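Local atomic coordinates of orotidine 5'-phosphate decarboxylase (PDB entry 2CZD), a protein that probably catalyses the decarboxylation of orotidine 5'-monophosphate to uridine 5'-monophosphate, the last step of de novo UMP synthesis. Residues I83-V88 and E115-L120; M104-S109 and E126-I131. All blocks are in the same frame, centred on the assembly; numbering follows the deposited sequence.

Interaction 1. Residues I83-V88 and E115-L120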
loop_
_atom_site.group_PDB
_atom_site.type_symbol
_atom_site.label_atom_id
_atom_site.label_comp_id
_atom_site.label_asym_id
_atom_site.label_seq_id
_atom_site.Cartn_x
_atom_site.Cartn_y
_atom_site.Cartn_z
ATOM N N ILE B 83 6.428 7.674 0.813
ATOM C CA ILE B 83 5.686 7.629 2.080
ATOM C C ILE B 83 5.459 6.162 2.460
ATOM O O ILE B 83 4.947 5.366 1.662
ATOM C CB ILE B 83 4.346 8.378 1.963
ATOM C CG1 ILE B 83 4.649 9.859 1.735
ATOM C CG2 ILE B 83 3.489 8.202 3.248
ATOM C CD1 ILE B 83 3.408 10.765 1.538
ATOM N N VAL B 84 5.835 5.817 3.689
ATOM C CA VAL B 84 5.725 4.448 4.175
ATOM C C VAL B 84 5.033 4.409 5.523
ATOM O O VAL B 84 5.139 5.353 6.320
ATOM C CB VAL B 84 7.133 3.814 4.334
ATOM C CG1 VAL B 84 7.863 3.828 3.014
ATOM C CG2 VAL B 84 7.920 4.582 5.398
ATOM N N HIS B 85 4.290 3.338 5.775
ATOM C CA HIS B 85 3.636 3.184 7.081
ATOM C C HIS B 85 4.670 2.739 8.107
ATOM O O HIS B 85 5.707 2.168 7.760
ATOM C CB HIS B 85 2.556 2.097 7.034
ATOM C CG HIS B 85 1.183 2.615 6.741
ATOM N ND1 HIS B 85 0.470 3.380 7.638
ATOM C CD2 HIS B 85 0.385 2.461 5.652
ATOM C CE1 HIS B 85 -0.709 3.676 7.119
ATOM N NE2 HIS B 85 -0.787 3.130 5.912
ATOM N N THR B 86 4.355 3.019 9.367
ATOM C CA THR B 86 5.181 2.629 10.506
ATOM C C THR B 86 4.668 1.303 11.083
ATOM O O THR B 86 5.450 0.510 11.609
ATOM C CB THR B 86 5.085 3.685 11.637
ATOM O OG1 THR B 86 5.475 4.956 11.112
ATOM C CG2 THR B 86 6.019 3.359 12.789
ATOM N N PHE B 87 3.352 1.079 10.969
ATOM C CA PHE B 87 2.645 -0.080 11.566
ATOM C C PHE B 87 3.203 -1.461 11.258
ATOM O O PHE B 87 3.182 -2.339 12.114
ATOM C CB PHE B 87 1.155 -0.033 11.121
ATOM C CG PHE B 87 0.136 -0.404 12.183
ATOM C CD1 PHE B 87 0.118 -1.664 12.762
ATOM C CD2 PHE B 87 -0.852 0.507 12.554
ATOM C CE1 PHE B 87 -0.879 -2.013 13.712
ATOM C CE2 PHE B 87 -1.856 0.151 13.511
ATOM C CZ PHE B 87 -1.846 -1.100 14.073
ATOM N N VAL B 88 3.718 -1.647 10.048
ATOM C CA VAL B 88 4.196 -2.943 9.614
ATOM C C VAL B 88 5.552 -3.338 10.183
ATOM O O VAL B 88 5.959 -4.486 10.070
ATOM C CB VAL B 88 4.143 -2.999 8.053
ATOM C CG1 VAL B 88 4.592 -4.348 7.511
ATOM C CG2 VAL B 88 2.688 -2.769 7.616
ATOM N N GLU B 115 -9.426 3.826 15.118
ATOM C CA GLU B 115 -9.524 2.463 15.584
ATOM C C GLU B 115 -8.217 1.801 16.026
ATOM O O GLU B 115 -8.181 1.170 17.088
ATOM C CB GLU B 115 -10.236 1.620 14.519
ATOM C CG GLU B 115 -11.689 2.068 14.358
ATOM C CD GLU B 115 -12.407 1.474 13.153
ATOM O OE1 GLU B 115 -11.893 0.523 12.523
ATOM O OE2 GLU B 115 -13.518 1.962 12.860
ATOM N N PHE B 116 -7.159 1.941 15.227
ATOM C CA PHE B 116 -5.882 1.319 15.563
ATOM C C PHE B 116 -4.662 2.215 15.387
ATOM O O PHE B 116 -3.747 2.177 16.195
ATOM C CB PHE B 116 -5.657 0.051 14.716
ATOM C CG PHE B 116 -6.742 -0.976 14.847
ATOM C CD1 PHE B 116 -7.692 -1.153 13.838
ATOM C CD2 PHE B 116 -6.815 -1.779 15.985
ATOM C CE1 PHE B 116 -8.708 -2.125 13.959
ATOM C CE2 PHE B 116 -7.826 -2.753 16.116
ATOM C CZ PHE B 116 -8.768 -2.923 15.101
ATOM N N ILE B 117 -4.634 2.993 14.313
ATOM C CA ILE B 117 -3.494 3.847 14.032
ATOM C C ILE B 117 -3.302 4.990 15.029
ATOM O O ILE B 117 -2.277 5.075 15.697
ATOM C CB ILE B 117 -3.617 4.460 12.612
ATOM C CG1 ILE B 117 -3.536 3.358 11.548
ATOM C CG2 ILE B 117 -2.535 5.497 12.396
ATOM C CD1 ILE B 117 -2.138 2.916 11.195
ATOM N N ASN B 118 -4.294 5.865 15.140
ATOM C CA ASN B 118 -4.124 7.010 16.027
ATOM C C ASN B 118 -3.893 6.690 17.515
ATOM O O ASN B 118 -3.192 7.437 18.203
ATOM C CB ASN B 118 -5.278 7.985 15.798
ATOM C CG ASN B 118 -5.219 8.625 14.406
ATOM O OD1 ASN B 118 -4.399 8.247 13.576
ATOM N ND2 ASN B 118 -6.093 9.585 14.156
ATOM N N PRO B 119 -4.466 5.588 18.032
ATOM C CA PRO B 119 -4.204 5.291 19.445
ATOM C C PRO B 119 -2.712 4.955 19.627
ATOM O O PRO B 119 -2.174 5.049 20.732
ATOM C CB PRO B 119 -5.100 4.084 19.711
ATOM C CG PRO B 119 -6.308 4.406 18.880
ATOM C CD PRO B 119 -5.666 4.867 17.566
ATOM N N LEU B 120 -2.048 4.566 18.543
ATOM C CA LEU B 120 -0.629 4.222 18.594
ATOM C C LEU B 120 0.311 5.352 18.153
ATOM O O LEU B 120 1.521 5.163 18.130
ATOM C CB LEU B 120 -0.354 2.987 17.720
ATOM C CG LEU B 120 -0.713 1.622 18.331
ATOM C CD1 LEU B 120 -0.716 0.538 17.261
ATOM C CD2 LEU B 120 0.300 1.282 19.419
#
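The nearest CA atoms of the two segments are those of F87 and I117, 7.7 Å apart. Residues 83-88 are the end of a barrel strand and the turn that follows it. Residues 115-120 lie in the loop before helix 121-131. Within this loop L120 N bonds to I117 O (2.9 Å), closing a turn over 117-120. The contact between the segments is made by side chains. F87 carries most of it. Its CB points toward the loop, and its ring enters among F116, I117 and L120. F87 CE2 lies 4.0 Å from F116 CB. F87 CZ lies 3.8 Å from L120 CD1, and these two side chains cross at about a right angle. I117 also packs against F87, but the modelled spacing is too short to be trusted and the placing of I117 CD1 is doubtful. H85, at the end of the barrel strand, packs on K59, annotated as the proton donor. H85 NE2 is hydrogen-bonded to the A61 carbonyl O of the second subunit, and the H85 ring meets F87 of that subunit edge-to-face. The F87 ring also stacks on F87 of the second subunit and meets F124 of its own chain. The contact is apolar and largely buried, and one aromatic ring serves both the packing of the loop and the dimer interface.

Interaction 2. Residues M104-S109 and E126-I131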
loop_
_atom_site.group_PDB
_atom_site.type_symbol
_atom_site.label_atom_id
_atom_site.label_comp_id
_atom_site.label_asym_id
_atom_site.label_seq_id
_atom_site.Cartn_x
_atom_site.Cartn_y
_atom_site.Cartn_z
ATOM N N MET B 104 7.307 9.045 7.042
ATOM C CA MET B 104 6.551 8.024 7.771
ATOM C C MET B 104 5.166 8.429 8.224
ATOM O O MET B 104 4.941 9.555 8.613
ATOM C CB MET B 104 7.363 7.560 8.997
ATOM C CG MET B 104 8.652 6.848 8.613
ATOM S SD MET B 104 9.741 6.516 10.040
ATOM C CE MET B 104 8.718 5.367 11.024
ATOM N N VAL B 105 4.236 7.474 8.190
ATOM C CA VAL B 105 2.872 7.721 8.632
ATOM C C VAL B 105 2.792 7.390 10.113
ATOM O O VAL B 105 3.032 6.236 10.523
ATOM C CB VAL B 105 1.845 6.801 7.912
ATOM C CG1 VAL B 105 0.444 6.999 8.527
ATOM C CG2 VAL B 105 1.840 7.075 6.412
ATOM N N VAL B 106 2.447 8.396 10.910
ATOM C CA VAL B 106 2.308 8.197 12.344
ATOM C C VAL B 106 0.898 8.475 12.846
ATOM O O VAL B 106 0.555 8.133 13.974
ATOM C CB VAL B 106 3.315 9.077 13.134
ATOM C CG1 VAL B 106 4.725 8.793 12.652
ATOM C CG2 VAL B 106 2.966 10.568 13.000
ATOM N N GLU B 107 0.081 9.091 12.005
ATOM C CA GLU B 107 -1.291 9.430 12.372
ATOM C C GLU B 107 -2.060 9.643 11.069
ATOM O O GLU B 107 -1.498 10.156 10.097
ATOM C CB GLU B 107 -1.287 10.724 13.195
ATOM C CG GLU B 107 -2.659 11.113 13.730
ATOM C CD GLU B 107 -2.600 12.319 14.655
ATOM O OE1 GLU B 107 -1.813 12.294 15.623
ATOM O OE2 GLU B 107 -3.353 13.279 14.425
ATOM N N MET B 108 -3.333 9.243 11.039
ATOM C CA MET B 108 -4.126 9.434 9.829
ATOM C C MET B 108 -5.360 10.298 10.047
ATOM O O MET B 108 -5.787 10.518 11.187
ATOM C CB MET B 108 -4.460 8.086 9.195
ATOM C CG MET B 108 -3.241 7.548 8.478
ATOM S SD MET B 108 -3.515 5.950 7.691
ATOM C CE MET B 108 -4.214 6.473 6.110
ATOM N N SER B 109 -5.918 10.780 8.936
ATOM C CA SER B 109 -7.032 11.730 8.929
ATOM C C SER B 109 -8.471 11.236 8.902
ATOM O O SER B 109 -9.386 11.955 9.309
ATOM C CB SER B 109 -6.845 12.699 7.744
ATOM O OG SER B 109 -5.470 12.995 7.522
ATOM N N GLU B 126 7.779 7.666 18.402
ATOM C CA GLU B 126 9.021 7.158 18.971
ATOM C C GLU B 126 9.769 6.364 17.904
ATOM O O GLU B 126 10.991 6.456 17.813
ATOM C CB GLU B 126 8.738 6.256 20.180
ATOM C CG GLU B 126 8.060 6.988 21.326
ATOM C CD GLU B 126 7.671 6.067 22.462
ATOM O OE1 GLU B 126 7.346 4.891 22.195
ATOM O OE2 GLU B 126 7.674 6.532 23.626
ATOM N N VAL B 127 9.063 5.570 17.098
ATOM C CA VAL B 127 9.765 4.824 16.046
ATOM C C VAL B 127 10.373 5.809 15.043
ATOM O O VAL B 127 11.512 5.642 14.621
ATOM C CB VAL B 127 8.828 3.840 15.280
ATOM C CG1 VAL B 127 9.610 3.124 14.195
ATOM C CG2 VAL B 127 8.194 2.834 16.233
ATOM N N ALA B 128 9.617 6.831 14.645
ATOM C CA ALA B 128 10.159 7.832 13.725
ATOM C C ALA B 128 11.393 8.518 14.360
ATOM O O ALA B 128 12.362 8.818 13.683
ATOM C CB ALA B 128 9.089 8.873 13.383
ATOM N N ASN B 129 11.362 8.767 15.664
ATOM C CA ASN B 129 12.518 9.400 16.291
ATOM C C ASN B 129 13.761 8.510 16.194
ATOM O O ASN B 129 14.880 9.008 16.072
ATOM C CB ASN B 129 12.205 9.729 17.747
ATOM C CG ASN B 129 11.266 10.901 17.877
ATOM O OD1 ASN B 129 11.073 11.662 16.920
ATOM N ND2 ASN B 129 10.693 11.069 19.060
ATOM N N GLU B 130 13.562 7.195 16.228
ATOM C CA GLU B 130 14.672 6.253 16.144
ATOM C C GLU B 130 15.210 6.202 14.722
ATOM O O GLU B 130 16.423 6.267 14.488
ATOM C CB GLU B 130 14.212 4.836 16.518
ATOM C CG GLU B 130 13.844 4.587 17.977
ATOM C CD GLU B 130 13.416 3.129 18.230
ATOM O OE1 GLU B 130 13.003 2.825 19.368
ATOM O OE2 GLU B 130 13.490 2.283 17.300
ATOM N N ILE B 131 14.294 6.097 13.764
ATOM C CA ILE B 131 14.671 5.966 12.366
ATOM C C ILE B 131 15.154 7.249 11.698
ATOM O O ILE B 131 16.005 7.209 10.808
ATOM C CB ILE B 131 13.493 5.345 11.570
ATOM C CG1 ILE B 131 13.383 3.854 11.933
ATOM C CG2 ILE B 131 13.703 5.510 10.057
ATOM C CD1 ILE B 131 12.221 3.135 11.296
#
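The beta-alpha unit of strand 101-105 and helix 121-131 is packed together here by M104, which reaches from the strand to the helix. Its CB points toward the helix. The chain runs out extended (chi2 171°) and then bends at the thioether (chi3 64°), which lays the end of the side chain against A128. M104 SD is 4.1 Å from A128 CB, and M104 CE is 3.9 Å from A128 CA. Consistent with the small side chain of A128, the CA atoms of M104 and A128 are 7.0 Å apart. V127 and I131 complete the helix side. M104 CE lies 4.0 Å from V127 CG1, while M104 SD lies 4.1 Å from I131 CG2. Both of these side chains cross M104 at about a right angle. V106, two residues on from M104, adds a looser touch, with V106 CG1 4.4 Å from A128 CB. I131 also packs on helix 90-97, and V127 touches F116 of the second subunit. Farther along the same segment, E107 forms a salt bridge with R145, and S109 belongs to the substrate-binding site. One face of the helix thus lies on the outer side of the strand, held by apolar contacts. The helix leads on to strand 135-137, giving the beta-alpha-beta crossover from which the TIM barrel of this decarboxylase family is built.

Overall arrangement
Both contacts are largely buried and apolar, and they lie side by side, with centres about 8 Å apart. Their strands, 81-85 and 101-105, are neighbours in the barrel. Interaction 2 is the packing of a helix on its own strand, built on an unbranched methionine side chain. Interaction 1 lies at and after the end of strand 81-85, where an aromatic ring meets a loop at the dimer interface. The second subunit takes a larger part there than in interaction 2. Polar bonds tie the two contacts together: T86 OG1 to V105 O (2.8 Å) and N118 OD1 to M108 N (2.9 Å) are probable hydrogen bonds. The segments of the two contacts alternate along the chain.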